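Salicylaldehyde dehydrogenase NahF (Pseudomonas putida, PDB 4JZ6) probably catalyses the NAD+-dependent oxidation of salicylaldehyde to salicylate, a step in the breakdown of naphthalene. Local coordinates at residues I300-E305 / S453-E458; G423-V428 / C447-G452; D279-A284 / F429-N434. All blocks are in the same frame, centred on the assembly; numbering follows the deposited sequence.

Contact 1. Residues I300-E305 / S453-E458. With NK (salicylaldehyde), chain B.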
ATOM      1  N   ILE A 300      11.073 -21.721   6.145  1.00 26.82           N
ATOM      2  CA  ILE A 300      10.057 -20.743   6.504  1.00 26.50           C
ATOM      3  C   ILE A 300      10.659 -19.374   6.244  1.00 26.24           C
ATOM      4  O   ILE A 300      11.839 -19.171   6.514  1.00 29.28           O
ATOM      5  CB  ILE A 300       9.662 -20.879   7.988  1.00 22.74           C
ATOM      6  CG1 ILE A 300       9.502 -22.358   8.355  1.00 22.43           C
ATOM      7  CG2 ILE A 300       8.391 -20.099   8.282  1.00 21.49           C
ATOM      8  CD1 ILE A 300       9.132 -22.606   9.799  1.00 23.15           C
ATOM      9  N   CYS A 301       9.873 -18.438   5.711  1.00 31.66           N
ATOM     10  CA  CYS A 301      10.419 -17.113   5.387  1.00 33.95           C
ATOM     11  C   CYS A 301      10.903 -16.413   6.654  1.00 27.75           C
ATOM     12  O   CYS A 301      11.785 -15.556   6.595  1.00 23.56           O
ATOM     13  CB  CYS A 301       9.410 -16.236   4.631  1.00 21.29           C
ATOM     14  SG  CYS A 301       8.968 -16.807   2.965  1.00 28.89           S
ATOM     15  N   MET A 302      10.335 -16.801   7.796  1.00 22.73           N
ATOM     16  CA  MET A 302      10.756 -16.256   9.084  1.00 21.04           C
ATOM     17  C   MET A 302      11.670 -17.190   9.882  1.00 25.00           C
ATOM     18  O   MET A 302      11.904 -16.950  11.071  1.00 26.88           O
ATOM     19  CB  MET A 302       9.547 -15.861   9.938  1.00 20.48           C
ATOM     20  CG  MET A 302       8.498 -16.954  10.124  1.00 20.36           C
ATOM     21  SD  MET A 302       7.239 -16.497  11.343  1.00 23.54           S
ATOM     22  CE  MET A 302       5.979 -17.734  11.011  1.00 19.82           C
ATOM     23  N   SER A 303      12.174 -18.248   9.241  1.00 21.99           N
ATOM     24  CA  SER A 303      13.129 -19.148   9.890  1.00 22.53           C
ATOM     25  C   SER A 303      14.288 -18.329  10.400  1.00 24.53           C
ATOM     26  O   SER A 303      14.694 -17.362   9.758  1.00 28.12           O
ATOM     27  CB  SER A 303      13.666 -20.200   8.919  1.00 28.05           C
ATOM     28  OG  SER A 303      12.725 -21.228   8.685  1.00 32.65           O
ATOM     29  N   THR A 304      14.812 -18.705  11.559  1.00 23.55           N
ATOM     30  CA  THR A 304      15.939 -18.001  12.144  1.00 23.31           C
ATOM     31  C   THR A 304      17.166 -18.177  11.256  1.00 31.16           C
ATOM     32  O   THR A 304      17.769 -19.250  11.229  1.00 29.67           O
ATOM     33  CB  THR A 304      16.243 -18.547  13.535  1.00 23.56           C
ATOM     34  OG1 THR A 304      15.026 -18.637  14.286  1.00 23.07           O
ATOM     35  CG2 THR A 304      17.220 -17.642  14.249  1.00 23.83           C
ATOM     36  N   GLU A 305      17.527 -17.130  10.517  1.00 31.87           N
ATOM     37  CA  GLU A 305      18.651 -17.215   9.588  1.00 24.64           C
ATOM     38  C   GLU A 305      19.930 -16.613  10.163  1.00 36.61           C
ATOM     39  O   GLU A 305      21.020 -16.853   9.654  1.00 25.86           O
ATOM     40  CB  GLU A 305      18.306 -16.549   8.255  1.00 28.15           C
ATOM     41  CG  GLU A 305      17.110 -17.167   7.550  1.00 29.20           C
ATOM     42  CD  GLU A 305      17.393 -17.508   6.099  1.00 32.07           C
ATOM     43  OE1 GLU A 305      18.513 -17.216   5.628  1.00 34.19           O
ATOM     44  OE2 GLU A 305      16.501 -18.078   5.433  1.00 34.64           O
ATOM     45  N   SER A 453      11.053 -17.110  20.066  1.00 22.09           N
ATOM     46  CA  SER A 453      11.646 -17.506  18.793  1.00 31.77           C
ATOM     47  C   SER A 453      11.268 -16.524  17.690  1.00 21.57           C
ATOM     48  O   SER A 453      10.407 -15.665  17.883  1.00 21.17           O
ATOM     49  CB  SER A 453      11.201 -18.918  18.404  1.00 34.93           C
ATOM     50  OG  SER A 453       9.915 -18.909  17.806  1.00 33.71           O
ATOM     51  N   THR A 454      11.904 -16.663  16.529  1.00 21.64           N
ATOM     52  CA  THR A 454      11.566 -15.835  15.371  1.00 25.73           C
ATOM     53  C   THR A 454      10.390 -16.404  14.587  1.00 25.01           C
ATOM     54  O   THR A 454       9.855 -15.739  13.704  1.00 28.85           O
ATOM     55  CB  THR A 454      12.745 -15.709  14.384  1.00 27.31           C
ATOM     56  OG1 THR A 454      12.877 -16.930  13.637  1.00 22.56           O
ATOM     57  CG2 THR A 454      14.044 -15.380  15.122  1.00 22.10           C
ATOM     58  N   VAL A 455      10.000 -17.636  14.900  1.00 23.07           N
ATOM     59  CA  VAL A 455       8.934 -18.308  14.158  1.00 22.89           C
ATOM     60  C   VAL A 455       7.611 -18.301  14.930  1.00 22.42           C
ATOM     61  O   VAL A 455       7.267 -19.262  15.640  1.00 23.51           O
ATOM     62  CB  VAL A 455       9.345 -19.746  13.757  1.00 24.60           C
ATOM     63  CG1 VAL A 455       8.226 -20.454  13.006  1.00 21.17           C
ATOM     64  CG2 VAL A 455      10.600 -19.706  12.911  1.00 21.66           C
ATOM     65  N   GLN A 456       6.878 -17.198  14.806  1.00 21.15           N
ATOM     66  CA  GLN A 456       5.573 -17.065  15.451  1.00 20.02           C
ATOM     67  C   GLN A 456       4.579 -16.395  14.511  1.00 21.06           C
ATOM     68  O   GLN A 456       4.957 -15.598  13.653  1.00 19.16           O
ATOM     69  CB  GLN A 456       5.689 -16.262  16.752  1.00 19.81           C
ATOM     70  CG  GLN A 456       6.624 -16.881  17.778  1.00 20.33           C
ATOM     71  CD  GLN A 456       6.784 -16.036  19.029  1.00 22.61           C
ATOM     72  OE1 GLN A 456       5.810 -15.521  19.579  1.00 22.72           O
ATOM     73  NE2 GLN A 456       8.022 -15.893  19.489  1.00 25.25           N
ATOM     74  N   ASN A 457       3.306 -16.740  14.676  1.00 21.63           N
ATOM     75  CA  ASN A 457       2.222 -16.140  13.907  1.00 18.77           C
ATOM     76  C   ASN A 457       0.897 -16.444  14.564  1.00 20.49           C
ATOM     77  O   ASN A 457       0.528 -17.608  14.735  1.00 27.62           O
ATOM     78  CB  ASN A 457       2.213 -16.637  12.460  1.00 18.79           C
ATOM     79  CG  ASN A 457       1.165 -15.936  11.588  1.00 20.83           C
ATOM     80  OD1 ASN A 457       0.592 -16.550  10.680  1.00 25.64           O
ATOM     81  ND2 ASN A 457       0.915 -14.660  11.855  1.00 18.13           N
ATOM     82  N   GLU A 458       0.184 -15.392  14.950  1.00 20.67           N
ATOM     83  CA  GLU A 458      -1.153 -15.535  15.517  1.00 19.28           C
ATOM     84  C   GLU A 458      -2.095 -14.723  14.627  1.00 20.10           C
ATOM     85  O   GLU A 458      -1.703 -13.702  14.076  1.00 24.79           O
ATOM     86  CB  GLU A 458      -1.153 -15.045  16.977  1.00 21.66           C
ATOM     87  CG  GLU A 458      -0.161 -15.800  17.874  1.00 26.62           C
ATOM     88  CD  GLU A 458      -0.132 -15.303  19.316  1.00 31.22           C
ATOM     89  OE1 GLU A 458      -1.211 -15.058  19.892  1.00 29.77           O
ATOM     90  OE2 GLU A 458       0.979 -15.159  19.876  1.00 35.21           O
TER
HETATM   91  OAH  NK B 501       7.429 -17.684   6.320  1.00 34.03           O
HETATM   92  CAD  NK B 501       6.479 -18.278   5.850  1.00 24.65           C
HETATM   93  CAA  NK B 501       5.315 -18.443   6.747  1.00 25.42           C
HETATM   94  CAC  NK B 501       4.761 -17.362   7.431  1.00 20.73           C
HETATM   95  CAG  NK B 501       3.668 -17.573   8.265  1.00 20.00           C
HETATM   96  CAI  NK B 501       3.145 -18.841   8.430  1.00 19.66           C
HETATM   97  CAE  NK B 501       3.699 -19.915   7.759  1.00 29.08           C
HETATM   98  CAB  NK B 501       4.791 -19.718   6.914  1.00 29.44           C
HETATM   99  OAF  NK B 501       5.377 -20.752   6.225  1.00 32.05           O
HETATM  100  O   HOH W   1      14.179 -18.330  16.898  1.00 22.88           O
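Met-302 and Val-455 come within 5.8 Å of each other at their CA atoms where two irregular loops meet, the first opening with a type I turn from Ile-300 to Ser-303. Thr-454 fastens the loops together. Its OG1, turned between its own backbone N and carbonyl carbon (chi1 76°), donates to Met-302 O at 2.7 Å, lying nearly on the extension of that C=O bond. Thr-304 OG1 sits 2.8 Å from the same Thr-454 OG1, and a water links Thr-304 OG1 to Thr-454 N. Val-455 CG2 comes within 3.6 Å of Met-302 O, while CG1 makes the apolar contact with Ile-300 CD1 at 4.0 Å, the two side chains crossing at about a right angle. Met-302, extended beyond CG, reaches along the second loop, with SD 3.4 Å from Gln-456 O. Its CE touches Asn-457 CB and lies 3.6 Å from ring carbon CAG of the bound salicylaldehyde. The amide of Asn-457 turns elsewhere, ND2 bonding to Asp-475, and Gln-456 NE2 donates to Ser-453 O and bonds to Glu-492 of the second subunit. Within the turn, Cys-301 N and Met-302 N each make a weak bond to the aldehyde oxygen OAH, an arrangement reminiscent of part of an oxyanion hole. Ile-300, Cys-301 and Met-302 thus form one wall of the salicylaldehyde pocket in this aldehyde dehydrogenase fold.

Contact 2. Residues G423-V428 / C447-G452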
ATOM      1  N   GLY A 423      13.376  -7.428   6.919  1.00 31.80           N
ATOM      2  CA  GLY A 423      12.844  -7.059   8.217  1.00 29.09           C
ATOM      3  C   GLY A 423      11.520  -7.742   8.499  1.00 25.90           C
ATOM      4  O   GLY A 423      10.510  -7.077   8.708  1.00 25.38           O
ATOM      5  N   LEU A 424      11.528  -9.071   8.515  1.00 28.66           N
ATOM      6  CA  LEU A 424      10.305  -9.841   8.741  1.00 28.41           C
ATOM      7  C   LEU A 424      10.070 -10.110  10.223  1.00 26.52           C
ATOM      8  O   LEU A 424       9.231  -9.468  10.861  1.00 25.05           O
ATOM      9  CB  LEU A 424      10.339 -11.166   7.962  1.00 26.20           C
ATOM     10  CG  LEU A 424       9.134 -12.100   8.135  1.00 28.66           C
ATOM     11  CD1 LEU A 424       7.817 -11.353   7.927  1.00 19.46           C
ATOM     12  CD2 LEU A 424       9.217 -13.302   7.198  1.00 27.17           C
ATOM     13  N   SER A 425      10.805 -11.073  10.767  1.00 23.70           N
ATOM     14  CA  SER A 425      10.631 -11.458  12.156  1.00 20.23           C
ATOM     15  C   SER A 425      11.965 -11.392  12.890  1.00 27.15           C
ATOM     16  O   SER A 425      13.023 -11.341  12.263  1.00 24.86           O
ATOM     17  CB  SER A 425      10.043 -12.861  12.244  1.00 20.14           C
ATOM     18  OG  SER A 425       9.557 -13.120  13.546  1.00 27.72           O
ATOM     19  N   SER A 426      11.910 -11.384  14.218  1.00 20.78           N
ATOM     20  CA  SER A 426      13.120 -11.313  15.026  1.00 21.56           C
ATOM     21  C   SER A 426      12.830 -11.692  16.472  1.00 21.38           C
ATOM     22  O   SER A 426      11.688 -11.608  16.935  1.00 21.01           O
ATOM     23  CB  SER A 426      13.721  -9.908  14.973  1.00 21.53           C
ATOM     24  OG  SER A 426      12.853  -8.976  15.600  1.00 21.24           O
ATOM     25  N   GLY A 427      13.875 -12.113  17.177  1.00 21.93           N
ATOM     26  CA  GLY A 427      13.761 -12.428  18.590  1.00 25.46           C
ATOM     27  C   GLY A 427      14.897 -11.789  19.355  1.00 25.39           C
ATOM     28  O   GLY A 427      16.012 -11.695  18.840  1.00 31.45           O
ATOM     29  N   VAL A 428      14.621 -11.340  20.577  1.00 22.89           N
ATOM     30  CA  VAL A 428      15.648 -10.710  21.403  1.00 23.72           C
ATOM     31  C   VAL A 428      15.713 -11.346  22.785  1.00 23.98           C
ATOM     32  O   VAL A 428      14.796 -11.183  23.587  1.00 27.40           O
ATOM     33  CB  VAL A 428      15.390  -9.200  21.582  1.00 25.40           C
ATOM     34  CG1 VAL A 428      16.504  -8.576  22.388  1.00 24.26           C
ATOM     35  CG2 VAL A 428      15.239  -8.511  20.233  1.00 23.10           C
ATOM     36  N   CYS A 447       7.945  -8.169  13.081  1.00 19.24           N
ATOM     37  CA  CYS A 447       7.679  -8.944  14.290  1.00 19.25           C
ATOM     38  C   CYS A 447       8.908  -8.990  15.196  1.00 25.56           C
ATOM     39  O   CYS A 447       9.996  -9.380  14.757  1.00 26.45           O
ATOM     40  CB  CYS A 447       7.266 -10.365  13.924  1.00 19.13           C
ATOM     41  SG  CYS A 447       6.006 -10.454  12.638  1.00 20.02           S
ATOM     42  N   VAL A 448       8.731  -8.590  16.454  1.00 21.49           N
ATOM     43  CA  VAL A 448       9.798  -8.655  17.455  1.00 20.37           C
ATOM     44  C   VAL A 448       9.335  -9.482  18.656  1.00 23.53           C
ATOM     45  O   VAL A 448       8.280  -9.214  19.236  1.00 23.08           O
ATOM     46  CB  VAL A 448      10.218  -7.249  17.931  1.00 23.43           C
ATOM     47  CG1 VAL A 448      11.228  -7.346  19.053  1.00 21.25           C
ATOM     48  CG2 VAL A 448      10.787  -6.453  16.775  1.00 29.14           C
ATOM     49  N   HIS A 449      10.114 -10.495  19.027  1.00 24.47           N
ATOM     50  CA  HIS A 449       9.717 -11.363  20.131  1.00 22.31           C
ATOM     51  C   HIS A 449      10.718 -11.343  21.275  1.00 23.10           C
ATOM     52  O   HIS A 449      11.830 -11.869  21.156  1.00 26.25           O
ATOM     53  CB  HIS A 449       9.474 -12.784  19.628  1.00 20.88           C
ATOM     54  CG  HIS A 449       8.438 -12.856  18.554  1.00 25.63           C
ATOM     55  ND1 HIS A 449       7.113 -12.546  18.779  1.00 26.43           N
ATOM     56  CD2 HIS A 449       8.535 -13.168  17.241  1.00 20.14           C
ATOM     57  CE1 HIS A 449       6.435 -12.677  17.655  1.00 19.59           C
ATOM     58  NE2 HIS A 449       7.271 -13.056  16.705  1.00 23.32           N
ATOM     59  N   ILE A 450      10.317 -10.723  22.382  1.00 21.89           N
ATOM     60  CA  ILE A 450      11.197 -10.591  23.538  1.00 22.49           C
ATOM     61  C   ILE A 450      11.263 -11.912  24.296  1.00 23.15           C
ATOM     62  O   ILE A 450      10.271 -12.366  24.872  1.00 22.77           O
ATOM     63  CB  ILE A 450      10.747  -9.464  24.476  1.00 22.69           C
ATOM     64  CG1 ILE A 450      10.635  -8.140  23.709  1.00 30.43           C
ATOM     65  CG2 ILE A 450      11.701  -9.343  25.646  1.00 23.49           C
ATOM     66  CD1 ILE A 450      11.875  -7.765  22.919  1.00 22.57           C
ATOM     67  N   ASN A 451      12.446 -12.516  24.283  1.00 23.26           N
ATOM     68  CA  ASN A 451      12.651 -13.858  24.813  1.00 23.64           C
ATOM     69  C   ASN A 451      11.730 -14.888  24.142  1.00 23.99           C
ATOM     70  O   ASN A 451      11.176 -15.770  24.794  1.00 23.38           O
ATOM     71  CB  ASN A 451      12.512 -13.865  26.335  1.00 24.22           C
ATOM     72  CG  ASN A 451      13.568 -13.019  27.015  1.00 24.82           C
ATOM     73  OD1 ASN A 451      14.757 -13.148  26.734  1.00 25.15           O
ATOM     74  ND2 ASN A 451      13.138 -12.141  27.910  1.00 25.04           N
ATOM     75  N   GLY A 452      11.585 -14.763  22.826  1.00 22.67           N
ATOM     76  CA  GLY A 452      10.824 -15.716  22.042  1.00 23.96           C
ATOM     77  C   GLY A 452      11.513 -16.056  20.733  1.00 24.45           C
ATOM     78  O   GLY A 452      12.452 -15.372  20.328  1.00 28.96           O
TER
HETATM   79  O   HOH W   2       6.813 -13.818  14.014  1.00 22.44           O
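His-449 and Gly-427 lie opposite each other in two neighbouring parallel strands, the flanking strands of the beta-alpha-beta unit 425-429, 433-442 and 447-450. The strand axes diverge by only 19°. His-449 binds the partner strand through both backbone polar atoms: its N donates to Ser-426 O at 2.8 Å, and its O accepts from Val-428 N at 2.9 Å. Its side chain leaves the sheet on the face shared with Ser-425 and Cys-447. CB starts 3.7 Å from Ser-426 O; CG, placed anti to the carbonyl carbon (chi1 -58°), stays close to that oxygen, and CD2 is 3.5 Å from it. Farther out, Ser-425 OG comes up to the ring edge near CD2 and NE2. The tip is reached through a water that lies in the ring plane, 2.8 Å from NE2, and donates to Ser-425 OG, which in turn bonds to Thr-454 O. The other ring nitrogen, ND1, pairs with Thr-490 OG1 of the second subunit, whose Trp-488 meets the imidazole edge-to-face. Residues Cys-447 to Ile-450 also pair in parallel with a strand of that subunit, so the sheet continues through the dimer interface. On the other face, Val-428 and Ile-450 lie beneath helix 433-442, and Val-428 CB touches Ile-450 CD1. Ser-426 OG, on this face too, folds back to donate to Cys-447 O at 3.0 Å. Where the strands end, the backbone turns from His-449 to Gly-452, and Asn-451 N donates to Val-428 O at 2.8 Å.

Contact 3. Residues D279-A284 / F429-N434. With SO4 (sulfate ion), chain E.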
ATOM      1  N   ASP A 279      23.237 -10.952  28.373  1.00 29.92           N
ATOM      2  CA  ASP A 279      22.360 -11.054  29.518  1.00 31.21           C
ATOM      3  C   ASP A 279      21.470 -12.291  29.450  1.00 29.45           C
ATOM      4  O   ASP A 279      20.780 -12.622  30.408  1.00 29.99           O
ATOM      5  CB  ASP A 279      21.456  -9.829  29.485  1.00 29.53           C
ATOM      6  CG  ASP A 279      20.892  -9.496  30.819  1.00 35.70           C
ATOM      7  OD1 ASP A 279      21.408 -10.011  31.826  1.00 49.32           O
ATOM      8  OD2 ASP A 279      19.941  -8.707  30.866  1.00 30.82           O
ATOM      9  N   ALA A 280      21.485 -12.963  28.307  1.00 29.19           N
ATOM     10  CA  ALA A 280      20.456 -13.936  27.962  1.00 28.27           C
ATOM     11  C   ALA A 280      20.416 -15.194  28.832  1.00 28.74           C
ATOM     12  O   ALA A 280      21.435 -15.659  29.332  1.00 29.53           O
ATOM     13  CB  ALA A 280      20.573 -14.314  26.492  1.00 27.72           C
ATOM     14  N   ASP A 281      19.206 -15.715  29.018  1.00 28.31           N
ATOM     15  CA  ASP A 281      18.995 -17.056  29.527  1.00 28.62           C
ATOM     16  C   ASP A 281      19.427 -17.979  28.390  1.00 35.21           C
ATOM     17  O   ASP A 281      18.664 -18.212  27.456  1.00 36.55           O
ATOM     18  CB  ASP A 281      17.509 -17.239  29.850  1.00 40.69           C
ATOM     19  CG  ASP A 281      17.175 -18.620  30.415  1.00 46.96           C
ATOM     20  OD1 ASP A 281      17.963 -19.578  30.240  1.00 43.17           O
ATOM     21  OD2 ASP A 281      16.089 -18.746  31.027  1.00 50.46           O
ATOM     22  N   ILE A 282      20.656 -18.482  28.459  1.00 29.11           N
ATOM     23  CA  ILE A 282      21.230 -19.259  27.362  1.00 29.04           C
ATOM     24  C   ILE A 282      20.441 -20.535  27.069  1.00 40.86           C
ATOM     25  O   ILE A 282      20.245 -20.903  25.906  1.00 37.64           O
ATOM     26  CB  ILE A 282      22.709 -19.589  27.624  1.00 29.97           C
ATOM     27  CG1 ILE A 282      23.499 -18.297  27.812  1.00 34.35           C
ATOM     28  CG2 ILE A 282      23.307 -20.392  26.476  1.00 32.31           C
ATOM     29  CD1 ILE A 282      24.955 -18.530  28.103  1.00 39.72           C
ATOM     30  N   ASN A 283      19.982 -21.204  28.121  1.00 40.32           N
ATOM     31  CA  ASN A 283      19.097 -22.350  27.953  1.00 43.76           C
ATOM     32  C   ASN A 283      17.897 -21.988  27.079  1.00 36.96           C
ATOM     33  O   ASN A 283      17.649 -22.620  26.052  1.00 30.74           O
ATOM     34  CB  ASN A 283      18.619 -22.860  29.312  1.00 53.92           C
ATOM     35  CG  ASN A 283      17.603 -23.980  29.189  1.00 61.40           C
ATOM     36  OD1 ASN A 283      16.400 -23.770  29.367  1.00 70.75           O
ATOM     37  ND2 ASN A 283      18.083 -25.179  28.877  1.00 54.20           N
ATOM     38  N   ALA A 284      17.178 -20.947  27.487  1.00 35.73           N
ATOM     39  CA  ALA A 284      15.980 -20.510  26.789  1.00 26.79           C
ATOM     40  C   ALA A 284      16.270 -20.065  25.356  1.00 31.22           C
ATOM     41  O   ALA A 284      15.468 -20.304  24.448  1.00 26.83           O
ATOM     42  CB  ALA A 284      15.299 -19.396  27.563  1.00 37.59           C
ATOM     43  N   PHE A 429      16.798 -12.060  23.072  1.00 30.39           N
ATOM     44  CA  PHE A 429      16.947 -12.709  24.373  1.00 25.10           C
ATOM     45  C   PHE A 429      17.849 -11.951  25.344  1.00 25.85           C
ATOM     46  O   PHE A 429      19.025 -11.717  25.072  1.00 26.30           O
ATOM     47  CB  PHE A 429      17.440 -14.145  24.216  1.00 25.35           C
ATOM     48  CG  PHE A 429      16.337 -15.145  24.042  1.00 24.91           C
ATOM     49  CD1 PHE A 429      15.915 -15.921  25.108  1.00 25.22           C
ATOM     50  CD2 PHE A 429      15.716 -15.307  22.813  1.00 24.27           C
ATOM     51  CE1 PHE A 429      14.902 -16.843  24.951  1.00 24.89           C
ATOM     52  CE2 PHE A 429      14.699 -16.223  22.652  1.00 23.93           C
ATOM     53  CZ  PHE A 429      14.290 -16.992  23.723  1.00 24.25           C
ATOM     54  N   GLY A 430      17.283 -11.585  26.487  1.00 26.05           N
ATOM     55  CA  GLY A 430      18.034 -10.923  27.535  1.00 26.85           C
ATOM     56  C   GLY A 430      17.271 -10.992  28.840  1.00 27.13           C
ATOM     57  O   GLY A 430      16.053 -10.823  28.858  1.00 26.80           O
ATOM     58  N   ARG A 431      17.976 -11.250  29.935  1.00 28.00           N
ATOM     59  CA  ARG A 431      17.333 -11.297  31.245  1.00 30.32           C
ATOM     60  C   ARG A 431      16.818  -9.930  31.719  1.00 28.53           C
ATOM     61  O   ARG A 431      15.807  -9.864  32.418  1.00 28.54           O
ATOM     62  CB  ARG A 431      18.254 -11.939  32.283  1.00 29.45           C
ATOM     63  CG  ARG A 431      18.326 -13.449  32.172  1.00 46.12           C
ATOM     64  CD  ARG A 431      19.118 -14.064  33.310  1.00 44.61           C
ATOM     65  NE  ARG A 431      18.796 -15.480  33.464  1.00 51.24           N
ATOM     66  CZ  ARG A 431      19.548 -16.478  33.011  1.00 51.74           C
ATOM     67  NH1 ARG A 431      20.689 -16.221  32.375  1.00 45.79           N
ATOM     68  NH2 ARG A 431      19.160 -17.734  33.200  1.00 52.45           N
ATOM     69  N   ASP A 432      17.519  -8.853  31.353  1.00 44.85           N
ATOM     70  CA  ASP A 432      17.027  -7.485  31.554  1.00 28.71           C
ATOM     71  C   ASP A 432      16.084  -7.168  30.409  1.00 27.72           C
ATOM     72  O   ASP A 432      16.516  -6.931  29.280  1.00 27.28           O
ATOM     73  CB  ASP A 432      18.196  -6.490  31.591  1.00 33.83           C
ATOM     74  CG  ASP A 432      17.761  -5.030  31.754  1.00 34.79           C
ATOM     75  OD1 ASP A 432      16.563  -4.689  31.616  1.00 28.94           O
ATOM     76  OD2 ASP A 432      18.663  -4.203  32.008  1.00 33.61           O
ATOM     77  N   ILE A 433      14.789  -7.169  30.707  1.00 27.31           N
ATOM     78  CA  ILE A 433      13.787  -6.927  29.688  1.00 26.37           C
ATOM     79  C   ILE A 433      13.749  -5.451  29.253  1.00 39.38           C
ATOM     80  O   ILE A 433      13.482  -5.146  28.083  1.00 25.63           O
ATOM     81  CB  ILE A 433      12.399  -7.463  30.122  1.00 26.05           C
ATOM     82  CG1 ILE A 433      12.309  -8.970  29.848  1.00 25.77           C
ATOM     83  CG2 ILE A 433      11.278  -6.762  29.368  1.00 25.31           C
ATOM     84  CD1 ILE A 433      12.413  -9.838  31.062  1.00 26.47           C
ATOM     85  N   ASN A 434      14.039  -4.543  30.182  1.00 27.07           N
ATOM     86  CA  ASN A 434      14.131  -3.129  29.834  1.00 27.17           C
ATOM     87  C   ASN A 434      15.110  -2.950  28.695  1.00 28.66           C
ATOM     88  O   ASN A 434      14.803  -2.288  27.704  1.00 27.18           O
ATOM     89  CB  ASN A 434      14.567  -2.278  31.027  1.00 34.30           C
ATOM     90  CG  ASN A 434      13.411  -1.892  31.919  1.00 30.38           C
ATOM     91  OD1 ASN A 434      12.251  -2.091  31.566  1.00 27.69           O
ATOM     92  ND2 ASN A 434      13.721  -1.330  33.081  1.00 36.18           N
TER
HETATM   93  S   SO4 E 504      21.880 -19.854  31.609  0.75 41.09           S
HETATM   94  O1  SO4 E 504      23.319 -19.992  31.828  0.75 43.09           O
HETATM   95  O2  SO4 E 504      21.234 -19.553  32.885  0.75 38.29           O
HETATM   96  O3  SO4 E 504      21.658 -18.754  30.677  0.75 39.77           O
HETATM   97  O4  SO4 E 504      21.320 -21.089  31.058  0.75 31.23           O
HETATM   98  O   HOH W   3      18.920  -7.586  28.196  1.00 27.78           O
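The guanidinium of Arg-431 carries Asp-281 on one face and a sulfate at its edge. Asp-281 CA sits 3.3 Å above the guanidinium plane, toward its rim, and the Asp-281 carboxylate is stacked with it, the two planes only 15° apart. Asp-281 OD1 and Arg-431 NH2 form a long salt bridge of 3.7 Å; the oxygen is far from the guanidinium plane, leaving attraction of charges without a directed N-H. Arg-431 NH2 donates to sulfate O2 at 2.8 Å and Arg-431 NH1 to O3 at 3.2 Å. The phenyl ring of Phe-429 has CE1 3.7 Å from Ala-284 CB, on the first turn of helix 282-294, and its CB packs on Ala-280 CB. The backbones meet where Arg-431 N donates to Asp-279 O. Asp-279 swings its carboxylate, CG anti to the backbone N (chi1 -157°), over to Asp-432 N; the OD2 to N distance is doubtfully short, but a water also joins OD2 to Asp-432 O. Asp-281 is the N-cap of helix 282-294, its OD1 taking Ala-284 N at 3.2 Å from above the carboxylate plane. With an alanine here, Ala-284 N would probably lack its capping acceptor and the guanidinium its nearby negative charge. The sulfate, probably from the crystallisation liquor, also accepts from Asn-283 N and from Arg-320. The N-terminal N-H groups of helix 282-294, probably with a partial positive charge, and two arginines make a place likely to attract anions; Arg-431 and the helix end would probably favour the charged Asp-281 carboxylate, the nearby sulfate partly offsetting this.

How the contacts relate
From the N terminus, the chain first meets 279-284, which opens the loop of contact 3 at the start of helix 282-294; after that helix comes 300-305, opening contact 1. Strand 425-429 follows much later: 423-428 begins contact 2, and the adjoining 429-434 closes contact 3. Helix 433-442 leads to 447-452, closing contact 2, and the next residues, 453-458, close contact 1. Contact 2 therefore lies wholly within the loop of contact 1, whereas contact 3 crosses both. Asn-451 OD1 joins contact 2 to contact 3 through Gly-430 N. Together they tie the salicylaldehyde pocket and two helix starts to the strand that carries the sheet into the second subunit.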